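Local coordinates for protein endoglucanase (Clostridium thermocellum, PDB 2E0P) that probably hydrolyses internal beta-1,4-glucosidic bonds of cellulose and xyloglucan, as the family 44 glycoside hydrolase module of the larger enzyme CelJ, at residues 46-51 with 106-111; 66-71 with 121-126; 185-190 with 230-235; 358-363 with 389-394. All blocks are in the same frame, centred on the assembly; numbering follows the deposited sequence.

In the fold
From the N terminus, 46-51, just after the second strand of the parallel eight-stranded barrel, meets 106-111 on the third. Before that loop closes, 66-71 has left for 121-126, so contacts 1 and 2 cross along the chain; the salt bridge from Arg47 to Asp69 joins them in space. Contact 3, 185-190 with 230-235, follows in series, closing a largely helical loop between two further barrel strands, and contact 4, 358-363 with 389-394, closes the last beta-alpha-beta unit. Contacts 1, 3 and 4 all reach the barrel sheet and the chain C glucose. Contact 2 belongs to a small separate antiparallel sheet, and the chain D glucose touches both it and contact 1.

Contact 1 (46-51 with 106-111). With BGC (beta-D-glucopyranose), chain B; BGC (beta-D-glucopyranose), chain C; BGC (beta-D-glucopyranose), chain D.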
# COMPACT_ATOMS: atom_id res chain seq x y z
N ASN A 46 -3.04 12.03 -5.64
CA ASN A 46 -3.78 13.17 -6.14
C ASN A 46 -3.60 13.53 -7.60
O ASN A 46 -4.58 13.80 -8.29
CB ASN A 46 -3.50 14.40 -5.27
CG ASN A 46 -4.05 14.24 -3.86
OD1 ASN A 46 -4.82 13.32 -3.58
ND2 ASN A 46 -3.66 15.15 -2.96
N ARG A 47 -2.36 13.52 -8.08
CA ARG A 47 -2.09 13.90 -9.46
C ARG A 47 -2.68 12.98 -10.52
O ARG A 47 -2.82 13.38 -11.67
CB ARG A 47 -0.58 14.02 -9.69
CG ARG A 47 -0.02 15.40 -9.39
CD ARG A 47 -0.36 16.38 -10.51
NE ARG A 47 0.30 17.68 -10.30
CZ ARG A 47 0.41 18.62 -11.23
NH1 ARG A 47 -0.09 18.42 -12.44
NH2 ARG A 47 1.03 19.76 -10.95
N THR A 48 -3.03 11.75 -10.14
CA THR A 48 -3.54 10.81 -11.12
C THR A 48 -5.03 10.95 -11.45
O THR A 48 -5.47 10.44 -12.47
CB THR A 48 -3.22 9.35 -10.71
OG1 THR A 48 -3.95 8.99 -9.53
CG2 THR A 48 -1.72 9.19 -10.43
N THR A 49 -5.79 11.65 -10.63
CA THR A 49 -7.22 11.80 -10.88
C THR A 49 -7.53 12.51 -12.20
O THR A 49 -8.42 12.08 -12.96
CB THR A 49 -7.89 12.56 -9.71
OG1 THR A 49 -7.78 11.76 -8.53
CG2 THR A 49 -9.36 12.85 -10.00
N GLY A 50 -6.79 13.57 -12.48
CA GLY A 50 -7.00 14.34 -13.70
C GLY A 50 -5.98 14.07 -14.80
O GLY A 50 -5.87 14.86 -15.74
N TYR A 51 -5.24 12.97 -14.69
CA TYR A 51 -4.23 12.61 -15.70
C TYR A 51 -4.90 12.18 -17.00
O TYR A 51 -5.77 11.31 -16.99
CB TYR A 51 -3.34 11.46 -15.18
CG TYR A 51 -2.44 10.87 -16.25
CD1 TYR A 51 -1.34 11.57 -16.74
CD2 TYR A 51 -2.73 9.62 -16.79
CE1 TYR A 51 -0.54 11.03 -17.76
CE2 TYR A 51 -1.94 9.07 -17.81
CZ TYR A 51 -0.86 9.78 -18.29
OH TYR A 51 -0.09 9.23 -19.32
N LEU A 106 0.71 -1.21 -10.40
CA LEU A 106 -0.68 -0.82 -10.20
C LEU A 106 -0.85 0.55 -10.82
O LEU A 106 -0.22 1.51 -10.38
CB LEU A 106 -0.99 -0.75 -8.70
CG LEU A 106 -2.34 -0.17 -8.27
CD1 LEU A 106 -3.50 -0.93 -8.92
CD2 LEU A 106 -2.44 -0.27 -6.75
N ILE A 107 -1.71 0.65 -11.84
CA ILE A 107 -1.95 1.91 -12.55
C ILE A 107 -3.33 2.49 -12.25
O ILE A 107 -4.35 1.83 -12.41
CB ILE A 107 -1.84 1.71 -14.08
CG1 ILE A 107 -0.41 1.27 -14.45
CG2 ILE A 107 -2.24 2.99 -14.82
CD1 ILE A 107 0.69 2.19 -13.93
N THR A 108 -3.37 3.74 -11.81
CA THR A 108 -4.65 4.37 -11.50
C THR A 108 -5.33 4.87 -12.77
O THR A 108 -4.70 5.52 -13.62
CB THR A 108 -4.45 5.56 -10.53
OG1 THR A 108 -4.00 5.06 -9.27
CG2 THR A 108 -5.77 6.31 -10.32
N LEU A 109 -6.61 4.53 -12.91
CA LEU A 109 -7.45 4.98 -14.02
C LEU A 109 -8.31 6.12 -13.49
O LEU A 109 -8.50 6.25 -12.27
CB LEU A 109 -8.32 3.84 -14.53
CG LEU A 109 -7.46 2.70 -15.11
CD1 LEU A 109 -8.37 1.61 -15.62
CD2 LEU A 109 -6.56 3.23 -16.25
N GLN A 110 -8.85 6.92 -14.40
CA GLN A 110 -9.60 8.12 -14.04
C GLN A 110 -11.11 7.96 -13.96
O GLN A 110 -11.75 7.53 -14.92
CB GLN A 110 -9.18 9.22 -15.03
CG GLN A 110 -7.68 9.58 -14.97
CD GLN A 110 -6.74 8.40 -15.26
OE1 GLN A 110 -6.85 7.74 -16.30
NE2 GLN A 110 -5.80 8.14 -14.35
N ALA A 111 -11.68 8.33 -12.82
CA ALA A 111 -13.11 8.19 -12.62
C ALA A 111 -13.84 9.42 -12.07
O ALA A 111 -15.07 9.47 -12.14
CB ALA A 111 -13.37 6.99 -11.71
C2 BGC B . 1.13 15.58 -1.67
C3 BGC B . 1.07 16.75 -2.65
C4 BGC B . 1.40 16.28 -4.07
C5 BGC B . 0.42 15.16 -4.39
C6 BGC B . 0.72 14.64 -5.80
C1 BGC B . 0.10 14.54 -2.11
O2 BGC B . 0.83 16.03 -0.35
O3 BGC B . 1.98 17.78 -2.24
O4 BGC B . 1.22 17.36 -5.00
O5 BGC B . 0.39 14.08 -3.44
O6 BGC B . -0.19 13.58 -6.12
C2 BGC C . -2.59 10.74 -1.18
C3 BGC C . -1.66 11.77 -1.83
C4 BGC C . -1.05 12.67 -0.75
C5 BGC C . -0.63 11.76 0.39
C6 BGC C . 0.02 12.65 1.46
C1 BGC C . -3.04 11.18 0.21
O1 BGC C . -3.78 12.40 0.36
O2 BGC C . -3.70 10.34 -1.99
O3 BGC C . -2.21 12.46 -2.95
O4 BGC C . 0.08 13.50 -1.11
O5 BGC C . -1.81 11.18 0.98
O6 BGC C . 0.61 11.84 2.48
C2 BGC D . 1.81 18.87 -6.75
C3 BGC D . 2.95 19.38 -7.63
C4 BGC D . 4.07 19.91 -6.72
C5 BGC D . 4.48 18.84 -5.73
C6 BGC D . 5.48 19.40 -4.72
C1 BGC D . 2.33 17.80 -5.79
O2 BGC D . 0.80 18.28 -7.57
O3 BGC D . 2.45 20.40 -8.50
O4 BGC D . 5.25 20.40 -7.38
O5 BGC D . 3.36 18.37 -4.96
O6 BGC D . 4.90 20.48 -3.98
O HOH W 1 -6.36 9.29 -18.62
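Gln110 carries the link between the loop 46-51 and the end of strand 105-109, and its side chain can be followed atom by atom. Gln110 CB lies 3.6 Å from Thr49 O. Gln110 CG is set closer still, at 3.3 Å from both Thr49 O and Tyr51 O. At chi2 the chain folds back (59°), which turns the amide toward the turn formed by Thr48 to Tyr51. There Gln110 NE2 donates to Thr48 O at 3.0 Å, with an N-H...O angle of 155° and the acceptor near the amide plane. The same nitrogen reaches Thr108 O of its own strand, but from above that carbonyl plane, so two backbone oxygens fix the rotation of the amide. At the amide oxygen, Gln110 OE1 accepts from a water at 2.8 Å, and that water also donates to Tyr51 O at 2.7 Å. The Tyr51 ring presents its edge to Gln110 NE2, its plane turned 77° from the amide.

Thr48 and Thr108 meet at about a right angle, Thr48 OG1 against Thr108 CG2 at 3.3 Å; both hydroxyls are bonded to backbone oxygens, those of Gly45 and Phe43 respectively. The loop held in this way binds glucose: Asn46 N donates to O3 of the chain C glucose at 2.8 Å, while Arg47 NE and NH2 grip O2 and O3 of the chain D glucose. Strand 105-109 runs between strands 41-43 and 180-183 of the barrel, with Gln110 resting on Met158 and Phe161 of helix 158-169 and Tyr51 on Val89 and Val90 of helix 88-99.

Contact 2 (66-71 with 121-126); sequences HYSDTY and GPVSQE. With BGC (beta-D-glucopyranose), chain D; BGC (beta-D-glucopyranose), chain E.
Tyr67 has a chi1 of -95°, well off a staggered position, and this rotation lays its ring alongside Pro122, the two side chains pointing the same way from paired strands. Pro122 CD stands 3.6 Å from the Tyr67 ring centroid and only 14° off its normal, a CH-pi contact over the face; Gly121 C lies over the same ring face nearer the rim. The backbones beneath pair antiparallel. Tyr67 and Pro122 form the non-hydrogen-bonded pair, as suits a proline with no N-H to offer. Beside them Ser68 and Gly121 form the hydrogen-bonded pair: Ser68 N to Gly121 O at 2.8 Å, and Gly121 N to Ser68 O, also 2.8 Å. A third bond, Val123 N to His66 O at 2.9 Å, extends the match. The sheet face opposite Tyr67 holds Ser68, whose OG touches Val123 CG2 at 3.7 Å while its bonds go to Asn59 and Ser116.

Past the pairing, Asp69 OD1 accepts from Tyr71 N at 2.9 Å, an Asx turn, and also takes the salt bridge from Arg47 NH1. O6 of the chain E glucose donates to Asp69 OD2, though the modelled length is too short to be taken literally. Tyr71 sets one ring face against C3 of the chain D glucose. Strand 67-69 is the middle one of a small antiparallel sheet, flanked by 58-59 and 121-122, and leads into helix 71-75 through Thr70, which is at the N-cap position but makes no capping bond with its side chain.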
# COMPACT_ATOMS: atom_id res chain seq x y z
N HIS A 66 -4.69 24.40 -8.53
CA HIS A 66 -5.43 23.76 -9.63
C HIS A 66 -4.75 23.95 -10.97
O HIS A 66 -5.40 24.16 -12.00
CB HIS A 66 -6.85 24.32 -9.67
CG HIS A 66 -7.50 24.38 -8.32
ND1 HIS A 66 -7.89 23.25 -7.64
CD2 HIS A 66 -7.72 25.42 -7.48
CE1 HIS A 66 -8.33 23.59 -6.44
NE2 HIS A 66 -8.24 24.90 -6.32
N TYR A 67 -3.42 23.84 -10.96
CA TYR A 67 -2.62 23.97 -12.17
C TYR A 67 -2.69 22.74 -13.07
O TYR A 67 -2.53 21.62 -12.59
CB TYR A 67 -1.15 24.15 -11.81
CG TYR A 67 -0.65 25.58 -11.74
CD1 TYR A 67 -1.31 26.53 -10.99
CD2 TYR A 67 0.54 25.94 -12.37
CE1 TYR A 67 -0.80 27.82 -10.85
CE2 TYR A 67 1.06 27.22 -12.24
CZ TYR A 67 0.39 28.16 -11.48
OH TYR A 67 0.92 29.42 -11.31
N SER A 68 -2.91 22.95 -14.36
CA SER A 68 -2.86 21.84 -15.32
C SER A 68 -1.51 22.05 -15.97
O SER A 68 -1.21 23.14 -16.47
CB SER A 68 -3.95 21.93 -16.39
OG SER A 68 -5.13 21.28 -15.95
N ASP A 69 -0.67 21.02 -15.95
CA ASP A 69 0.67 21.16 -16.51
C ASP A 69 1.33 19.82 -16.79
O ASP A 69 0.67 18.78 -16.79
CB ASP A 69 1.55 21.96 -15.56
CG ASP A 69 1.59 21.35 -14.17
OD1 ASP A 69 1.57 20.10 -14.07
OD2 ASP A 69 1.66 22.11 -13.18
N THR A 70 2.64 19.86 -17.01
CA THR A 70 3.43 18.68 -17.31
C THR A 70 4.13 18.04 -16.11
O THR A 70 5.05 17.24 -16.27
CB THR A 70 4.50 19.02 -18.39
OG1 THR A 70 5.27 20.16 -17.95
CG2 THR A 70 3.83 19.35 -19.71
N TYR A 71 3.66 18.35 -14.91
CA TYR A 71 4.28 17.81 -13.70
C TYR A 71 4.60 16.31 -13.74
O TYR A 71 5.72 15.92 -13.44
CB TYR A 71 3.41 18.09 -12.47
CG TYR A 71 3.98 17.48 -11.19
CD1 TYR A 71 5.02 18.10 -10.51
CD2 TYR A 71 3.47 16.29 -10.68
CE1 TYR A 71 5.55 17.54 -9.34
CE2 TYR A 71 3.99 15.72 -9.52
CZ TYR A 71 5.03 16.35 -8.85
OH TYR A 71 5.53 15.81 -7.68
N GLY A 121 -1.61 25.84 -17.18
CA GLY A 121 -1.56 26.51 -15.90
C GLY A 121 -2.84 26.40 -15.08
O GLY A 121 -3.65 25.50 -15.31
N PRO A 122 -3.05 27.33 -14.13
CA PRO A 122 -4.24 27.34 -13.26
C PRO A 122 -5.59 27.30 -13.96
O PRO A 122 -5.83 28.02 -14.93
CB PRO A 122 -4.05 28.63 -12.45
CG PRO A 122 -3.30 29.53 -13.41
CD PRO A 122 -2.26 28.56 -13.96
N VAL A 123 -6.47 26.44 -13.45
CA VAL A 123 -7.82 26.31 -13.97
C VAL A 123 -8.68 27.13 -13.00
O VAL A 123 -8.73 26.85 -11.80
CB VAL A 123 -8.29 24.83 -13.97
CG1 VAL A 123 -9.75 24.75 -14.38
CG2 VAL A 123 -7.44 24.02 -14.96
N SER A 124 -9.36 28.16 -13.51
CA SER A 124 -10.17 29.02 -12.65
C SER A 124 -11.43 28.32 -12.18
O SER A 124 -11.84 27.30 -12.75
CB SER A 124 -10.57 30.29 -13.40
OG SER A 124 -11.54 30.00 -14.40
N GLN A 125 -12.08 28.88 -11.15
CA GLN A 125 -13.31 28.26 -10.67
C GLN A 125 -14.36 28.37 -11.75
O GLN A 125 -15.26 27.54 -11.83
CB GLN A 125 -13.81 28.92 -9.37
CG GLN A 125 -14.98 28.14 -8.76
CD GLN A 125 -15.30 28.54 -7.33
OE1 GLN A 125 -14.45 29.07 -6.63
NE2 GLN A 125 -16.52 28.25 -6.89
N GLU A 126 -14.24 29.40 -12.60
CA GLU A 126 -15.20 29.60 -13.68
C GLU A 126 -14.96 28.59 -14.81
O GLU A 126 -15.78 28.47 -15.73
CB GLU A 126 -15.09 31.03 -14.22
CG GLU A 126 -15.47 32.11 -13.18
CD GLU A 126 -14.41 32.34 -12.11
OE1 GLU A 126 -13.24 32.60 -12.46
OE2 GLU A 126 -14.74 32.27 -10.91
C2 BGC D . 1.81 18.87 -6.75
C3 BGC D . 2.95 19.38 -7.63
C4 BGC D . 4.07 19.91 -6.72
C5 BGC D . 4.48 18.84 -5.73
C6 BGC D . 5.48 19.40 -4.72
C1 BGC D . 2.33 17.80 -5.79
O2 BGC D . 0.80 18.28 -7.57
O3 BGC D . 2.45 20.40 -8.50
O4 BGC D . 5.25 20.40 -7.38
O5 BGC D . 3.36 18.37 -4.96
O6 BGC D . 4.90 20.48 -3.98
C2 BGC E . 6.70 21.92 -8.42
C3 BGC E . 6.85 23.35 -8.94
C4 BGC E . 5.86 23.53 -10.09
C5 BGC E . 4.46 23.28 -9.54
C6 BGC E . 3.38 23.50 -10.61
C1 BGC E . 5.26 21.72 -7.94
O2 BGC E . 7.60 21.75 -7.33
O3 BGC E . 8.19 23.56 -9.40
O4 BGC E . 5.96 24.87 -10.59
O5 BGC E . 4.36 21.93 -9.04
O6 BGC E . 3.54 22.52 -11.64

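Contact 3 (185-190 with 230-235). With BGC (beta-D-glucopyranose), chain C.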
# COMPACT_ATOMS: atom_id res chain seq x y z
N ASN A 185 -8.58 7.76 -7.16
CA ASN A 185 -7.90 7.98 -5.88
C ASN A 185 -8.77 8.80 -4.93
O ASN A 185 -9.30 9.83 -5.31
CB ASN A 185 -6.61 8.76 -6.16
CG ASN A 185 -5.81 9.08 -4.91
OD1 ASN A 185 -5.73 10.24 -4.45
ND2 ASN A 185 -5.20 8.06 -4.35
N GLU A 186 -8.90 8.32 -3.69
CA GLU A 186 -9.63 9.05 -2.65
C GLU A 186 -10.88 9.78 -3.11
O GLU A 186 -10.98 11.01 -3.02
CB GLU A 186 -8.65 10.03 -1.98
CG GLU A 186 -7.43 9.28 -1.41
CD GLU A 186 -6.49 10.13 -0.57
OE1 GLU A 186 -6.57 11.38 -0.62
OE2 GLU A 186 -5.66 9.53 0.14
N PRO A 187 -11.88 9.03 -3.58
CA PRO A 187 -13.13 9.62 -4.06
C PRO A 187 -13.86 10.50 -3.05
O PRO A 187 -14.47 11.50 -3.44
CB PRO A 187 -13.95 8.39 -4.49
CG PRO A 187 -13.40 7.28 -3.60
CD PRO A 187 -11.92 7.55 -3.65
N ALA A 188 -13.79 10.17 -1.77
CA ALA A 188 -14.49 11.00 -0.78
C ALA A 188 -13.80 12.36 -0.62
O ALA A 188 -14.35 13.28 0.01
CB ALA A 188 -14.58 10.29 0.55
N LEU A 189 -12.60 12.49 -1.18
CA LEU A 189 -11.90 13.77 -1.14
C LEU A 189 -11.89 14.46 -2.51
O LEU A 189 -11.25 15.48 -2.67
CB LEU A 189 -10.46 13.62 -0.63
CG LEU A 189 -10.31 13.20 0.84
CD1 LEU A 189 -8.85 13.32 1.27
CD2 LEU A 189 -11.20 14.09 1.71
N TRP A 190 -12.62 13.93 -3.50
CA TRP A 190 -12.63 14.57 -4.81
C TRP A 190 -13.09 16.03 -4.73
O TRP A 190 -12.53 16.90 -5.37
CB TRP A 190 -13.57 13.84 -5.79
CG TRP A 190 -13.06 12.55 -6.40
CD1 TRP A 190 -11.77 12.13 -6.50
CD2 TRP A 190 -13.86 11.54 -7.02
NE1 TRP A 190 -11.71 10.91 -7.16
CE2 TRP A 190 -12.99 10.53 -7.49
CE3 TRP A 190 -15.24 11.39 -7.24
CZ2 TRP A 190 -13.44 9.38 -8.15
CZ3 TRP A 190 -15.70 10.25 -7.90
CH2 TRP A 190 -14.80 9.26 -8.35
N PRO A 230 -11.87 1.14 -2.97
CA PRO A 230 -12.06 2.48 -3.54
C PRO A 230 -10.91 3.46 -3.32
O PRO A 230 -11.05 4.64 -3.64
CB PRO A 230 -13.33 2.99 -2.83
CG PRO A 230 -13.68 1.91 -1.77
CD PRO A 230 -12.44 1.07 -1.62
N ALA A 231 -9.79 2.98 -2.78
CA ALA A 231 -8.63 3.84 -2.49
C ALA A 231 -9.05 4.96 -1.54
O ALA A 231 -8.70 6.13 -1.73
CB ALA A 231 -8.05 4.43 -3.80
N LEU A 232 -9.78 4.58 -0.49
CA LEU A 232 -10.27 5.52 0.52
C LEU A 232 -9.13 6.16 1.30
O LEU A 232 -8.18 5.50 1.73
CB LEU A 232 -11.23 4.81 1.48
CG LEU A 232 -12.43 4.16 0.77
CD1 LEU A 232 -13.29 3.41 1.79
CD2 LEU A 232 -13.25 5.23 0.03
N TYR A 233 -9.25 7.46 1.53
CA TYR A 233 -8.19 8.22 2.18
C TYR A 233 -7.92 7.90 3.64
O TYR A 233 -6.78 7.99 4.09
CB TYR A 233 -8.48 9.72 2.03
CG TYR A 233 -9.28 10.35 3.16
CD1 TYR A 233 -8.65 10.81 4.32
CD2 TYR A 233 -10.67 10.46 3.07
CE1 TYR A 233 -9.39 11.37 5.37
CE2 TYR A 233 -11.41 11.03 4.12
CZ TYR A 233 -10.76 11.48 5.26
OH TYR A 233 -11.48 12.03 6.29
N GLY A 234 -8.95 7.53 4.38
CA GLY A 234 -8.76 7.28 5.79
C GLY A 234 -10.04 6.82 6.44
O GLY A 234 -11.07 6.70 5.78
N PHE A 235 -10.00 6.65 7.75
CA PHE A 235 -11.13 6.11 8.47
C PHE A 235 -12.51 6.72 8.23
O PHE A 235 -13.48 5.97 8.06
CB PHE A 235 -10.85 6.06 9.97
CG PHE A 235 -11.78 5.15 10.72
CD1 PHE A 235 -11.49 3.81 10.87
CD2 PHE A 235 -13.02 5.62 11.14
CE1 PHE A 235 -12.43 2.92 11.43
CE2 PHE A 235 -13.96 4.76 11.69
CZ PHE A 235 -13.67 3.41 11.84
C2 BGC C . -2.59 10.74 -1.18
C3 BGC C . -1.66 11.77 -1.83
C4 BGC C . -1.05 12.67 -0.75
C5 BGC C . -0.63 11.76 0.39
C6 BGC C . 0.02 12.65 1.46
C1 BGC C . -3.04 11.18 0.21
O1 BGC C . -3.78 12.40 0.36
O2 BGC C . -3.70 10.34 -1.99
O3 BGC C . -2.21 12.46 -2.95
O4 BGC C . 0.08 13.50 -1.11
O5 BGC C . -1.81 11.18 0.98
O6 BGC C . 0.61 11.84 2.48
O HOH W 2 -5.00 9.65 2.78
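Glu186 and Tyr233 cross at about a right angle, the carboxylate plane of the one standing 67° from the ring plane of the other. Here the touching is done not by the ring but by Tyr233 CB, 3.3 Å from Glu186 CD. The glutamate is extended beyond CG (chi2 -172°), which carries its carboxylate past the tyrosine to the sugar: O1 of the chain C glucose donates to Glu186 OE1 at 3.1 Å. A water ties the pair further, donating to Glu186 OE2 at 2.7 Å and to Tyr233 O at 2.8 Å.

Leu189 crosses Tyr233 in turn, its CD1 over the ring face 4.0 Å from the centroid and 28° off the normal, a CH-pi contact, while the phenol OH is bonded to Gln242. Farther from the sugar, Pro187 meets Leu232, again nearly perpendicular, with Pro187 CG against Leu232 CD2 at 4.2 Å. Pro187 CD also presses on Pro230 O at 3.0 Å; the peptide bond before Pro230 is cis. Glu186 N donates to Ala231 O at 2.9 Å, a bent bond linking the loop to the strand end.

Segment 185-190 follows barrel strand 180-183, and 230-235 ends the adjacent parallel strand 226-232. A sugar held by side chains at the carboxyl ends of such strands is characteristic of TIM-barrel glycoside hydrolases.

Contact 4 (358-363 with 389-394); sequences TEYDYG and ATFWGD. With BGC (beta-D-glucopyranose), chain C.
Tyr360 and Phe391 meet across two neighbouring parallel strands of the barrel, 354-360 and 388-391, which helix 368-383 joins into a beta-alpha-beta unit. The pair is T-shaped: the edge of Phe391 faces the tyrosine ring, centroids 5.8 Å apart and planes at 66°, while Phe391 CA makes a CH-pi contact over the same tyrosine. Tyr360 reaches this place because CG sits between its backbone N and carbonyl carbon (chi1 69°). A backbone and a hydroxyl bond tie the two strands: Trp392 N donates to Tyr360 O at 3.0 Å, and Thr390 OG1 donates to Thr358 O at 2.7 Å from above the Thr358 carbonyl plane. The buried Tyr360 N has no partner in the model.

On the sugar side, Glu359 runs beside Trp392 and points the same way, Glu359 CD lying 3.7 Å from Trp392 CE3. Glu359 OE2 accepts from O2 of the chain C glucose at 2.9 Å, whereas the closer approach of OE1 to C2 of that sugar is doubtful. The indole offers a face to C5 of the same sugar.

A second shell positions these groups. Arg42 forms a salt bridge with Glu359 OE2, and Tyr285 OH bonds OE1, so each carboxylate oxygen has a protein partner and the group's rotation is fixed. Thr358 OG1 is held by Asp281, and Tyr360 OH by Gln374 of the connecting helix. At the outer end Asp361 OD1 meets the edge of Phe391 at CE1, 3.4 Å away, and one water donates both to Asp361 OD2 at 2.7 Å and to Trp392 O at 2.6 Å.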
# COMPACT_ATOMS: atom_id res chain seq x y z
N THR A 358 -2.72 0.84 -0.06
CA THR A 358 -1.97 1.50 -1.12
C THR A 358 -1.26 2.80 -0.80
O THR A 358 -0.54 3.34 -1.64
CB THR A 358 -2.85 1.67 -2.36
OG1 THR A 358 -4.01 2.43 -2.02
CG2 THR A 358 -3.26 0.31 -2.91
N GLU A 359 -1.49 3.32 0.40
CA GLU A 359 -0.75 4.49 0.89
C GLU A 359 -0.70 4.36 2.40
O GLU A 359 -1.70 4.00 3.03
CB GLU A 359 -1.42 5.82 0.53
CG GLU A 359 -1.21 6.27 -0.91
CD GLU A 359 -1.81 7.64 -1.19
OE1 GLU A 359 -1.82 8.47 -0.25
OE2 GLU A 359 -2.25 7.89 -2.33
N TYR A 360 0.47 4.63 2.98
CA TYR A 360 0.65 4.62 4.44
C TYR A 360 2.02 5.21 4.72
O TYR A 360 2.89 5.27 3.83
CB TYR A 360 0.55 3.20 5.02
CG TYR A 360 1.69 2.28 4.63
CD1 TYR A 360 2.85 2.23 5.40
CD2 TYR A 360 1.63 1.50 3.47
CE1 TYR A 360 3.93 1.44 5.03
CE2 TYR A 360 2.71 0.68 3.09
CZ TYR A 360 3.86 0.67 3.88
OH TYR A 360 4.95 -0.10 3.51
N ASP A 361 2.21 5.67 5.95
CA ASP A 361 3.48 6.25 6.38
C ASP A 361 3.39 6.39 7.90
O ASP A 361 2.51 7.07 8.41
CB ASP A 361 3.68 7.63 5.72
CG ASP A 361 4.92 8.37 6.21
OD1 ASP A 361 5.82 7.75 6.82
OD2 ASP A 361 5.01 9.59 5.96
N TYR A 362 4.28 5.70 8.62
CA TYR A 362 4.28 5.76 10.07
C TYR A 362 5.16 6.88 10.61
O TYR A 362 5.30 7.05 11.82
CB TYR A 362 4.67 4.39 10.65
CG TYR A 362 3.48 3.46 10.70
CD1 TYR A 362 2.86 3.04 9.52
CD2 TYR A 362 2.89 3.11 11.91
CE1 TYR A 362 1.67 2.30 9.55
CE2 TYR A 362 1.71 2.37 11.96
CZ TYR A 362 1.10 1.97 10.78
OH TYR A 362 -0.08 1.29 10.82
N GLY A 363 5.72 7.66 9.69
CA GLY A 363 6.54 8.80 10.08
C GLY A 363 7.92 8.43 10.58
O GLY A 363 8.31 7.27 10.55
N ALA A 389 0.90 -3.67 -0.74
CA ALA A 389 1.02 -2.45 0.04
C ALA A 389 2.07 -1.58 -0.60
O ALA A 389 3.07 -2.08 -1.12
CB ALA A 389 1.39 -2.75 1.49
N THR A 390 1.83 -0.27 -0.58
CA THR A 390 2.76 0.68 -1.17
C THR A 390 2.94 1.90 -0.28
O THR A 390 2.01 2.68 -0.05
CB THR A 390 2.32 1.11 -2.61
OG1 THR A 390 0.90 1.31 -2.66
CG2 THR A 390 2.68 0.01 -3.63
N PHE A 391 4.14 2.04 0.26
CA PHE A 391 4.48 3.15 1.12
C PHE A 391 4.39 4.47 0.35
O PHE A 391 4.70 4.51 -0.85
CB PHE A 391 5.92 2.95 1.63
CG PHE A 391 6.50 4.14 2.34
CD1 PHE A 391 6.06 4.50 3.61
CD2 PHE A 391 7.50 4.89 1.73
CE1 PHE A 391 6.61 5.59 4.27
CE2 PHE A 391 8.06 5.99 2.40
CZ PHE A 391 7.61 6.34 3.66
N TRP A 392 3.94 5.54 1.01
CA TRP A 392 3.91 6.85 0.39
C TRP A 392 4.94 7.72 1.10
O TRP A 392 4.81 8.02 2.29
CB TRP A 392 2.53 7.51 0.50
CG TRP A 392 2.48 8.85 -0.22
CD1 TRP A 392 2.91 10.06 0.25
CD2 TRP A 392 2.05 9.07 -1.57
NE1 TRP A 392 2.78 11.02 -0.74
CE2 TRP A 392 2.26 10.44 -1.86
CE3 TRP A 392 1.52 8.24 -2.57
CZ2 TRP A 392 1.95 11.00 -3.11
CZ3 TRP A 392 1.21 8.79 -3.81
CH2 TRP A 392 1.43 10.16 -4.07
N GLY A 393 5.98 8.11 0.37
CA GLY A 393 7.04 8.91 0.94
C GLY A 393 8.24 8.89 0.02
O GLY A 393 8.36 7.96 -0.79
N ASP A 394 9.14 9.87 0.13
CA ASP A 394 10.29 9.93 -0.76
C ASP A 394 11.56 9.24 -0.27
O ASP A 394 11.60 8.64 0.80
CB ASP A 394 10.60 11.38 -1.17
CG ASP A 394 11.06 12.24 -0.02
OD1 ASP A 394 11.72 11.71 0.90
OD2 ASP A 394 10.79 13.46 -0.03
C2 BGC C . -2.59 10.74 -1.18
C3 BGC C . -1.66 11.77 -1.83
C4 BGC C . -1.05 12.67 -0.75
C5 BGC C . -0.63 11.76 0.39
C6 BGC C . 0.02 12.65 1.46
C1 BGC C . -3.04 11.18 0.21
O1 BGC C . -3.78 12.40 0.36
O2 BGC C . -3.70 10.34 -1.99
O3 BGC C . -2.21 12.46 -2.95
O4 BGC C . 0.08 13.50 -1.11
O5 BGC C . -1.81 11.18 0.98
O6 BGC C . 0.61 11.84 2.48
O HOH W 3 4.64 10.33 3.40